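Hypothetical protein (Exiguobacterium sibiricum, PDB 2HKV) is of unknown function but binds nickel through three histidines in a helical bundle of the DinB superfamily, consistent with a metal-dependent enzyme fold. Local coordinates at residues V15-T20 with L125-R129; L50-E55 with R85-W90. One frame throughout, in Å; residues are numbered along the deposited sequence.

Interaction 1 (V15-T20 with L125-R129). With NI (nickel (II) ion), chain B.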
loop_
_atom_site.group_PDB
_atom_site.type_symbol
_atom_site.label_atom_id
_atom_site.label_comp_id
_atom_site.label_asym_id
_atom_site.label_seq_id
_atom_site.Cartn_x
_atom_site.Cartn_y
_atom_site.Cartn_z
ATOM N N VAL A 15 11.164 1.263 4.620
ATOM C CA VAL A 15 10.606 0.091 5.296
ATOM C C VAL A 15 10.067 -0.865 4.271
ATOM O O VAL A 15 10.291 -2.074 4.354
ATOM C CB VAL A 15 9.400 0.410 6.267
ATOM C CG1 VAL A 15 8.703 -0.869 6.719
ATOM C CG2 VAL A 15 9.818 1.277 7.506
ATOM N N GLY A 16 9.259 -0.324 3.361
ATOM C CA GLY A 16 8.727 -1.091 2.239
ATOM C C GLY A 16 9.788 -1.865 1.503
ATOM O O GLY A 16 9.622 -3.046 1.203
ATOM N N VAL A 17 10.898 -1.223 1.214
ATOM C CA VAL A 17 11.954 -1.853 0.456
ATOM C C VAL A 17 12.689 -2.894 1.293
ATOM O O VAL A 17 12.926 -3.995 0.828
ATOM C CB VAL A 17 12.950 -0.802 -0.068
ATOM C CG1 VAL A 17 14.243 -1.475 -0.621
ATOM C CG2 VAL A 17 12.270 0.074 -1.134
ATOM N N ARG A 18 13.029 -2.568 2.538
ATOM C CA ARG A 18 13.750 -3.563 3.327
ATOM C C ARG A 18 12.939 -4.821 3.641
ATOM O O ARG A 18 13.473 -5.949 3.595
ATOM C CB ARG A 18 14.287 -2.974 4.594
ATOM C CG ARG A 18 15.352 -1.938 4.282
ATOM C CD ARG A 18 16.046 -1.445 5.504
ATOM N NE ARG A 18 15.082 -0.925 6.452
ATOM C CZ ARG A 18 14.723 0.353 6.575
ATOM N NH1 ARG A 18 15.244 1.326 5.795
ATOM N NH2 ARG A 18 13.807 0.647 7.505
ATOM N N THR A 19 11.658 -4.642 3.957
ATOM C CA THR A 19 10.772 -5.790 4.154
ATOM C C THR A 19 10.559 -6.574 2.886
ATOM O O THR A 19 10.560 -7.791 2.929
ATOM C CB THR A 19 9.444 -5.404 4.791
ATOM O OG1 THR A 19 8.781 -4.401 4.000
ATOM C CG2 THR A 19 9.670 -4.889 6.281
ATOM N N THR A 20 10.437 -5.930 1.730
ATOM C CA THR A 20 10.345 -6.654 0.476
ATOM C C THR A 20 11.582 -7.487 0.198
ATOM O O THR A 20 11.458 -8.656 -0.240
ATOM C CB THR A 20 10.039 -5.727 -0.711
ATOM O OG1 THR A 20 8.794 -5.074 -0.459
ATOM C CG2 THR A 20 9.939 -6.494 -2.054
ATOM N N LEU A 125 4.081 0.252 -4.263
ATOM C CA LEU A 125 4.972 -0.670 -3.589
ATOM C C LEU A 125 4.285 -1.475 -2.457
ATOM O O LEU A 125 4.375 -2.732 -2.418
ATOM C CB LEU A 125 6.231 0.046 -3.049
ATOM C CG LEU A 125 7.294 -0.880 -2.441
ATOM C CD1 LEU A 125 8.090 -1.594 -3.522
ATOM C CD2 LEU A 125 8.225 -0.042 -1.495
ATOM N N TYR A 126 3.552 -0.802 -1.611
ATOM C CA TYR A 126 2.826 -1.433 -0.503
ATOM C C TYR A 126 1.701 -2.299 -1.026
ATOM O O TYR A 126 1.462 -3.355 -0.480
ATOM C CB TYR A 126 2.336 -0.364 0.504
ATOM C CG TYR A 126 3.404 -0.020 1.545
ATOM C CD1 TYR A 126 4.406 0.926 1.247
ATOM C CD2 TYR A 126 3.374 -0.566 2.804
ATOM C CE1 TYR A 126 5.412 1.236 2.132
ATOM C CE2 TYR A 126 4.346 -0.246 3.731
ATOM C CZ TYR A 126 5.331 0.697 3.415
ATOM O OH TYR A 126 6.284 0.999 4.354
ATOM N N HIS A 127 1.047 -1.913 -2.120
ATOM C CA HIS A 127 0.048 -2.781 -2.790
ATOM C C HIS A 127 0.655 -4.157 -3.153
ATOM O O HIS A 127 0.108 -5.204 -2.842
ATOM C CB HIS A 127 -0.501 -2.061 -4.033
ATOM C CG HIS A 127 -1.398 -2.900 -4.910
ATOM N ND1 HIS A 127 -2.726 -3.122 -4.613
ATOM C CD2 HIS A 127 -1.144 -3.586 -6.051
ATOM C CE1 HIS A 127 -3.264 -3.890 -5.552
ATOM N NE2 HIS A 127 -2.326 -4.200 -6.434
ATOM N N HIS A 128 1.787 -4.152 -3.851
ATOM C CA HIS A 128 2.351 -5.392 -4.267
ATOM C C HIS A 128 3.136 -6.118 -3.204
ATOM O O HIS A 128 3.215 -7.355 -3.288
ATOM C CB HIS A 128 3.180 -5.259 -5.541
ATOM C CG HIS A 128 2.382 -4.898 -6.743
ATOM N ND1 HIS A 128 1.448 -5.750 -7.298
ATOM C CD2 HIS A 128 2.423 -3.809 -7.530
ATOM C CE1 HIS A 128 0.956 -5.171 -8.391
ATOM N NE2 HIS A 128 1.478 -3.959 -8.511
ATOM N N ARG A 129 3.704 -5.432 -2.211
ATOM C CA ARG A 129 4.325 -6.124 -1.081
ATOM C C ARG A 129 3.253 -6.995 -0.391
ATOM O O ARG A 129 3.478 -8.173 -0.007
ATOM C CB ARG A 129 4.868 -5.141 -0.085
ATOM C CG ARG A 129 5.694 -5.806 1.030
ATOM C CD ARG A 129 6.102 -4.856 2.149
ATOM N NE ARG A 129 4.938 -4.395 2.912
ATOM C CZ ARG A 129 4.995 -3.920 4.148
ATOM N NH1 ARG A 129 6.149 -3.781 4.764
ATOM N NH2 ARG A 129 3.878 -3.514 4.728
HETATM NI NI NI B . 1.455 -2.853 -10.249
HETATM O O HOH W 1 0.401 -4.503 -11.364
HETATM O O HOH W 2 1.258 -1.819 -12.039
#
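Thr19 OG1 is gripped from both helices: it takes a hydrogen bond from Arg129 NH1 at 2.8 Å and gives its own proton to Val15 O, also at 2.8 Å, one turn back on its helix. The N-H of the arginine points at the hydroxyl with an angle of 161°, and the oxygen lies in the guanidinium plane, at its edge. Thr19 can serve both partners because OG1 stands between its backbone N and carbonyl carbon (chi1 57°), within bonding distance of Val15 O. Val15 O accepts Thr19 N and OG1 from opposite faces of its carbonyl plane. Thr20 OG1 bonds likewise to Gly16 O, turning an oxygen toward the aliphatic part of Arg129, whose CG passes at 3.5 Å.

The arginine chain fits as a knob among Val15, Gly16, Thr19 and Thr20. The bend of Arg129 at chi3 (67°) lays one guanidinium face against Tyr126 CE2, which sits 3.4 Å off that plane, toward its rim. The absent side chain of Gly16 lets Leu125 and Tyr126 come against the 15-20 backbone: a CB there would clash with Leu125 CD2, which lies 3.8 Å from Gly16 C. The phenol comes in obliquely past Gly16 CA, and its OH is hydrogen-bonded to His12 O.

Arg129 NH1 also bonds Leu147 O, and the guanidinium forms a cation-pi contact with Phe148. On another side of helix 114-138, His128 NE2 binds nickel at 2.1 Å, with His49 and His124 as the other protein ligands. The two helices are thus joined by a buried arginine, its charge probably eased by the Thr19 hydroxyl, the Leu147 carbonyl and the ring of Phe148, with no acidic partner in this contact.

Interaction 2 (L50-E55 with R85-W90)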
loop_
_atom_site.group_PDB
_atom_site.type_symbol
_atom_site.label_atom_id
_atom_site.label_comp_id
_atom_site.label_asym_id
_atom_site.label_seq_id
_atom_site.Cartn_x
_atom_site.Cartn_y
_atom_site.Cartn_z
ATOM N N LEU A 50 7.685 -5.811 -8.368
ATOM C CA LEU A 50 8.139 -5.124 -7.136
ATOM C C LEU A 50 9.591 -4.573 -7.231
ATOM O O LEU A 50 9.896 -3.429 -6.816
ATOM C CB LEU A 50 8.041 -6.077 -5.962
ATOM C CG LEU A 50 6.751 -6.166 -5.163
ATOM C CD1 LEU A 50 6.737 -7.523 -4.360
ATOM C CD2 LEU A 50 6.603 -4.917 -4.244
ATOM N N ALA A 51 10.473 -5.392 -7.778
ATOM C CA ALA A 51 11.881 -5.035 -7.928
ATOM C C ALA A 51 12.079 -3.787 -8.806
ATOM O O ALA A 51 13.001 -3.012 -8.552
ATOM C CB ALA A 51 12.682 -6.227 -8.520
ATOM N N VAL A 52 11.253 -3.609 -9.849
ATOM C CA VAL A 52 11.438 -2.505 -10.792
ATOM C C VAL A 52 10.479 -1.321 -10.602
ATOM O O VAL A 52 10.745 -0.217 -11.123
ATOM C CB VAL A 52 11.366 -2.960 -12.267
ATOM C CG1 VAL A 52 12.288 -4.127 -12.518
ATOM C CG2 VAL A 52 9.925 -3.316 -12.635
ATOM N N LEU A 53 9.404 -1.468 -9.834
ATOM C CA LEU A 53 8.371 -0.465 -9.988
ATOM C C LEU A 53 8.746 0.943 -9.484
ATOM O O LEU A 53 8.164 1.940 -9.941
ATOM C CB LEU A 53 7.028 -0.930 -9.411
ATOM C CG LEU A 53 6.818 -1.105 -7.902
ATOM C CD1 LEU A 53 6.642 0.250 -7.064
ATOM C CD2 LEU A 53 5.563 -2.003 -7.741
ATOM N N LEU A 54 9.649 1.036 -8.505
ATOM C CA LEU A 54 9.967 2.371 -7.955
ATOM C C LEU A 54 10.622 3.211 -9.037
ATOM O O LEU A 54 10.421 4.419 -9.070
ATOM C CB LEU A 54 10.837 2.305 -6.701
ATOM C CG LEU A 54 10.221 1.825 -5.385
ATOM C CD1 LEU A 54 11.319 1.811 -4.302
ATOM C CD2 LEU A 54 9.036 2.704 -4.959
ATOM N N GLU A 55 11.362 2.575 -9.947
ATOM C CA GLU A 55 12.017 3.289 -11.059
ATOM C C GLU A 55 11.053 3.436 -12.228
ATOM O O GLU A 55 10.923 4.517 -12.795
ATOM C CB GLU A 55 13.307 2.561 -11.427
ATOM C CG GLU A 55 14.004 3.039 -12.650
ATOM C CD GLU A 55 15.379 2.420 -12.857
ATOM O OE1 GLU A 55 15.921 1.738 -11.946
ATOM O OE2 GLU A 55 15.932 2.616 -13.966
ATOM N N ARG A 85 18.338 -5.788 -8.072
ATOM C CA ARG A 85 17.454 -4.946 -8.869
ATOM C C ARG A 85 16.575 -4.023 -8.042
ATOM O O ARG A 85 16.458 -2.861 -8.347
ATOM C CB ARG A 85 16.583 -5.814 -9.823
ATOM C CG ARG A 85 15.890 -5.006 -10.921
ATOM C CD ARG A 85 16.929 -4.093 -11.555
ATOM N NE ARG A 85 16.467 -3.305 -12.675
ATOM C CZ ARG A 85 16.062 -2.039 -12.616
ATOM N NH1 ARG A 85 16.049 -1.333 -11.460
ATOM N NH2 ARG A 85 15.660 -1.472 -13.760
ATOM N N LEU A 86 15.961 -4.552 -6.998
ATOM C CA LEU A 86 15.241 -3.749 -6.021
ATOM C C LEU A 86 16.136 -2.591 -5.456
ATOM O O LEU A 86 15.715 -1.406 -5.317
ATOM C CB LEU A 86 14.756 -4.681 -4.905
ATOM C CG LEU A 86 14.018 -4.077 -3.697
ATOM C CD1 LEU A 86 12.801 -3.228 -4.131
ATOM C CD2 LEU A 86 13.636 -5.236 -2.743
ATOM N N ASP A 87 17.370 -2.930 -5.126
ATOM C CA ASP A 87 18.292 -1.962 -4.570
ATOM C C ASP A 87 18.571 -0.818 -5.533
ATOM O O ASP A 87 18.666 0.358 -5.130
ATOM C CB ASP A 87 19.609 -2.643 -4.173
ATOM C CG ASP A 87 19.475 -3.561 -2.928
ATOM O OD1 ASP A 87 18.360 -3.732 -2.382
ATOM O OD2 ASP A 87 20.510 -4.133 -2.491
ATOM N N GLN A 88 18.758 -1.177 -6.797
ATOM C CA GLN A 88 18.938 -0.210 -7.858
ATOM C C GLN A 88 17.744 0.716 -8.013
ATOM O O GLN A 88 17.908 1.930 -8.129
ATOM C CB GLN A 88 19.158 -0.965 -9.150
ATOM C CG GLN A 88 19.330 -0.135 -10.368
ATOM C CD GLN A 88 19.690 -1.002 -11.599
ATOM O OE1 GLN A 88 20.416 -2.019 -11.492
ATOM N NE2 GLN A 88 19.168 -0.607 -12.766
ATOM N N SER A 89 16.533 0.135 -8.009
ATOM C CA SER A 89 15.288 0.913 -8.071
ATOM C C SER A 89 15.145 1.853 -6.865
ATOM O O SER A 89 14.755 2.998 -7.003
ATOM C CB SER A 89 14.066 -0.019 -8.176
ATOM O OG SER A 89 14.208 -0.830 -9.326
ATOM N N TRP A 90 15.487 1.356 -5.694
ATOM C CA TRP A 90 15.393 2.160 -4.462
ATOM C C TRP A 90 16.374 3.356 -4.529
ATOM O O TRP A 90 16.060 4.453 -4.088
ATOM C CB TRP A 90 15.646 1.242 -3.262
ATOM C CG TRP A 90 15.846 1.846 -1.964
ATOM C CD1 TRP A 90 16.819 1.499 -1.097
ATOM C CD2 TRP A 90 15.067 2.863 -1.314
ATOM N NE1 TRP A 90 16.720 2.226 0.046
ATOM C CE2 TRP A 90 15.663 3.089 -0.061
ATOM C CE3 TRP A 90 13.948 3.634 -1.672
ATOM C CZ2 TRP A 90 15.176 4.029 0.847
ATOM C CZ3 TRP A 90 13.460 4.583 -0.752
ATOM C CH2 TRP A 90 14.095 4.771 0.487
HETATM O O HOH W 3 18.636 2.516 -12.334
#
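Ser89 enters the helix 43-61 surface as a knob among Ala51, Val52, Leu54 and Glu55, and its OG donates a short 2.6 Å hydrogen bond to Ala51 O. The hydroxyl lies in the carbonyl plane, on a lone pair; with OG anti to the carbonyl carbon of Ser89 (chi1 -58°), it faces the neighbouring helix. Leu86 CA brings a C-H to the same oxygen at 3.5 Å. The small Ala51 and Ser89 allow this closeness: the axes of the two segments approach to 7.4 Å at 15°. Ala51 CB also meets Arg85 CB, at 4.1 Å. Ala51 O is thus used between helices where helix 43-61 is kinked and Glu55 N has a weak bond, to Val52 O.

The looser side, where Arg85 and Gln88 reach solvent, is polar, with Glu55 as their buried partner. Arg85 NH1 reaches Glu55 OE1 at 3.1 Å in a salt bridge, but meets it from above the carboxylate plane, and the two flat groups stand 54° apart. A water joins Glu55 OE1 to Gln88 NE2, while Glu55 OE2 pairs with Arg59. The guanidinium is sandwiched, Gln88 NE2 lying over the centre of one face and Val52 CG1 toward the rim of the other. A leucine in place of Arg85 would probably leave Glu55 OE1 without its charged mate across the helices and Gln88 without the flat surface beneath its amide.

Phe72 of helix 66-73 packs on Val52, Glu55 and Arg85 at this outer end; inward, Leu54 and Trp90 lie side by side and both touch Val17 of helix 4-26, while Leu50 reaches Leu125 and His128 of helix 114-138.

How the interactions relate
Leu50 and Leu53 of interaction 2 pack against segment 125-129 of interaction 1, so the two helix pairs close on one bundle core beside the nickel. Interaction 1 joins helices 4-26 and 114-138, interaction 2 helices 43-61 and 82-98; their centres are 10 Å apart. Along the sequence the second pair falls between the two halves of the first. Leu50 CD2 packs 3.6 Å from Leu125 O, and Leu53 CD2 lies 3.6 Å from CD2 of the nickel ligand His128, while Val17 touches Leu54, Leu86 and Trp90. Segment 125-129 supplies a ligand directly; segment 50-55 immediately follows another, His49, with the Leu50 side chain about 8 Å from nickel.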